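Local coordinates for Acarbose/maltose binding protein GacH (Streptomyces glaucescens, PDB 3K01) that binds acarbose and an acarbose homolog as the solute receptor of an ABC transporter, and probably maltose as well, at residues T90-V95 with G297-V302. Sequence-based numbering, arbitrary orientation. Where two conformers were deposited one is given.
Sequences TEVAWV and GWNLSV
Thr90 and Asn299 form a hydrogen-bonded antiparallel pair, with Thr90 N giving a nearly straight bond to Asn299 O (2.8 Å, 177° at the hydrogen) and Asn299 N returning one to Thr90 O. Glu91 and Trp298 follow as a non-hydrogen-bonded pair, sharing a face, and after Glu91 the chain turns into helix 92-100; Val92 N, already in that turn, still donates a hydrogen bond to Gly297 O (3.1 Å).

Glu91 CB lies over one face of the Trp298 six-membered ring, a CH-pi contact with the carbon 4.1 Å from the ring centroid, and it also covers the rim of the Trp94 ring. With CG anti to the backbone N (chi1 -158°), the chain heads out past Gly297 O, which CG meets at 3.5 Å; CD remains beside that oxygen (4.1 Å), and a bend at chi2 brings the carboxylate back over the helix start. There OE1 takes the N-H of Ala93 from above the carboxylate plane, as an N-cap residue does, while OE2 accepts from a water that accepts from Gly297 N, with Arg366 a distant, weak ionic partner of OE2. One carboxylate thus ties the first turn of the helix to the neighbouring strand.

Trp298 sends the edge of its ring at the face of Trp94 in a T-shaped pair, centroids 5.3 Å apart and planes at 87°. Arg89 adds a cation-pi contact to Trp298, and Phe67 of helix 67-79 packs on the same indole. On the Thr90 and Asn299 face, Thr90 OG1 donates to Ser301 OG (3.1 Å), a hydroxyl also hydrogen-bonded to Tyr134 O.

Strand 87-91, parallel to 28-34 and antiparallel to 293-302, which returns some 200 residues later, is consistent with a lobe of the type 2 periplasmic-binding-protein fold.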
loop_
_atom_site.group_PDB
_atom_site.type_symbol
_atom_site.label_atom_id
_atom_site.label_comp_id
_atom_site.label_asym_id
_atom_site.label_seq_id
_atom_site.Cartn_x
_atom_site.Cartn_y
_atom_site.Cartn_z
ATOM N N THR A 90 4.578 10.013 6.355
ATOM C CA THR A 90 3.124 10.048 6.124
ATOM C C THR A 90 2.694 8.902 5.236
ATOM O O THR A 90 3.170 8.766 4.117
ATOM C CB THR A 90 2.646 11.369 5.439
ATOM O OG1 THR A 90 3.449 11.647 4.276
ATOM C CG2 THR A 90 2.709 12.554 6.400
ATOM N N GLU A 91 1.796 8.044 5.728
ATOM C CA GLU A 91 1.329 6.957 4.887
ATOM C C GLU A 91 0.601 7.587 3.702
ATOM O O GLU A 91 0.146 8.726 3.795
ATOM C CB GLU A 91 0.417 6.055 5.701
ATOM C CG GLU A 91 0.272 4.653 5.162
ATOM C CD GLU A 91 -1.020 4.439 4.391
ATOM O OE1 GLU A 91 -1.940 5.300 4.436
ATOM O OE2 GLU A 91 -1.135 3.378 3.746
ATOM N N VAL A 92 0.495 6.881 2.575
ATOM C CA VAL A 92 -0.093 7.510 1.397
ATOM C C VAL A 92 -1.469 8.151 1.664
ATOM O O VAL A 92 -1.746 9.246 1.166
ATOM C CB VAL A 92 -0.157 6.584 0.174
ATOM C CG1 VAL A 92 1.249 6.279 -0.375
ATOM C CG2 VAL A 92 -0.947 5.282 0.438
ATOM N N ALA A 93 -2.333 7.491 2.428
ATOM C CA ALA A 93 -3.672 8.039 2.729
ATOM C C ALA A 93 -3.593 9.187 3.732
ATOM O O ALA A 93 -4.506 10.020 3.819
ATOM C CB ALA A 93 -4.604 6.953 3.275
ATOM N N TRP A 94 -2.515 9.247 4.510
ATOM C CA TRP A 94 -2.408 10.268 5.552
ATOM C C TRP A 94 -2.113 11.642 4.954
ATOM O O TRP A 94 -2.336 12.642 5.640
ATOM C CB TRP A 94 -1.339 9.945 6.585
ATOM C CG TRP A 94 -1.563 8.721 7.409
ATOM C CD1 TRP A 94 -2.585 7.814 7.307
ATOM C CD2 TRP A 94 -0.668 8.235 8.407
ATOM N NE1 TRP A 94 -2.376 6.799 8.220
ATOM C CE2 TRP A 94 -1.212 7.039 8.910
ATOM C CE3 TRP A 94 0.546 8.705 8.936
ATOM C CZ2 TRP A 94 -0.567 6.284 9.904
ATOM C CZ3 TRP A 94 1.179 7.962 9.935
ATOM C CH2 TRP A 94 0.607 6.771 10.406
ATOM N N VAL A 95 -1.597 11.720 3.728
ATOM C CA VAL A 95 -1.343 13.028 3.134
ATOM C C VAL A 95 -2.634 13.829 3.071
ATOM O O VAL A 95 -2.676 14.952 3.589
ATOM C CB VAL A 95 -0.696 12.903 1.754
ATOM C CG1 VAL A 95 -0.493 14.299 1.137
ATOM C CG2 VAL A 95 0.635 12.185 1.870
ATOM N N GLY A 297 2.301 2.474 0.973
ATOM C CA GLY A 297 3.634 3.068 1.066
ATOM C C GLY A 297 3.638 4.307 1.935
ATOM O O GLY A 297 2.672 4.625 2.647
ATOM N N TRP A 298 4.754 5.021 1.851
ATOM C CA TRP A 298 5.037 6.160 2.725
ATOM C C TRP A 298 5.616 7.283 1.912
ATOM O O TRP A 298 6.373 7.060 0.976
ATOM C CB TRP A 298 6.057 5.781 3.821
ATOM C CG TRP A 298 5.519 4.759 4.801
ATOM C CD1 TRP A 298 5.581 3.402 4.689
ATOM C CD2 TRP A 298 4.766 5.033 5.981
ATOM N NE1 TRP A 298 4.940 2.820 5.754
ATOM C CE2 TRP A 298 4.433 3.795 6.566
ATOM C CE3 TRP A 298 4.375 6.218 6.630
ATOM C CZ2 TRP A 298 3.705 3.701 7.759
ATOM C CZ3 TRP A 298 3.649 6.131 7.809
ATOM C CH2 TRP A 298 3.312 4.873 8.358
ATOM N N ASN A 299 5.277 8.488 2.358
ATOM C CA ASN A 299 5.765 9.755 1.849
ATOM C C ASN A 299 6.381 10.512 3.017
ATOM O O ASN A 299 6.317 10.090 4.173
ATOM C CB ASN A 299 4.582 10.522 1.234
ATOM C CG ASN A 299 4.005 9.817 0.021
ATOM O OD1 ASN A 299 4.698 9.096 -0.679
ATOM N ND2 ASN A 299 2.727 10.042 -0.243
ATOM N N LEU A 300 6.927 11.682 2.702
ATOM C CA LEU A 300 7.436 12.615 3.718
ATOM C C LEU A 300 6.780 13.961 3.535
ATOM O O LEU A 300 6.715 14.476 2.417
ATOM C CB LEU A 300 8.940 12.791 3.582
ATOM C CG LEU A 300 9.700 11.472 3.682
ATOM C CD1 LEU A 300 10.824 11.414 2.648
ATOM C CD2 LEU A 300 10.151 11.243 5.101
ATOM N N SER A 301 6.278 14.505 4.637
ATOM C CA SER A 301 5.583 15.786 4.621
ATOM C C SER A 301 6.186 16.733 5.637
ATOM O O SER A 301 6.851 16.313 6.588
ATOM C CB SER A 301 4.111 15.564 4.943
ATOM O OG SER A 301 3.526 14.749 3.948
ATOM N N VAL A 302 5.941 18.015 5.434
ATOM C CA VAL A 302 6.439 19.073 6.298
ATOM C C VAL A 302 5.246 19.624 7.074
ATOM O O VAL A 302 4.201 19.900 6.487
ATOM C CB VAL A 302 7.101 20.175 5.464
ATOM C CG1 VAL A 302 7.530 21.327 6.367
ATOM C CG2 VAL A 302 8.309 19.633 4.657
HETATM O O HOH W 1 0.833 1.623 3.269
#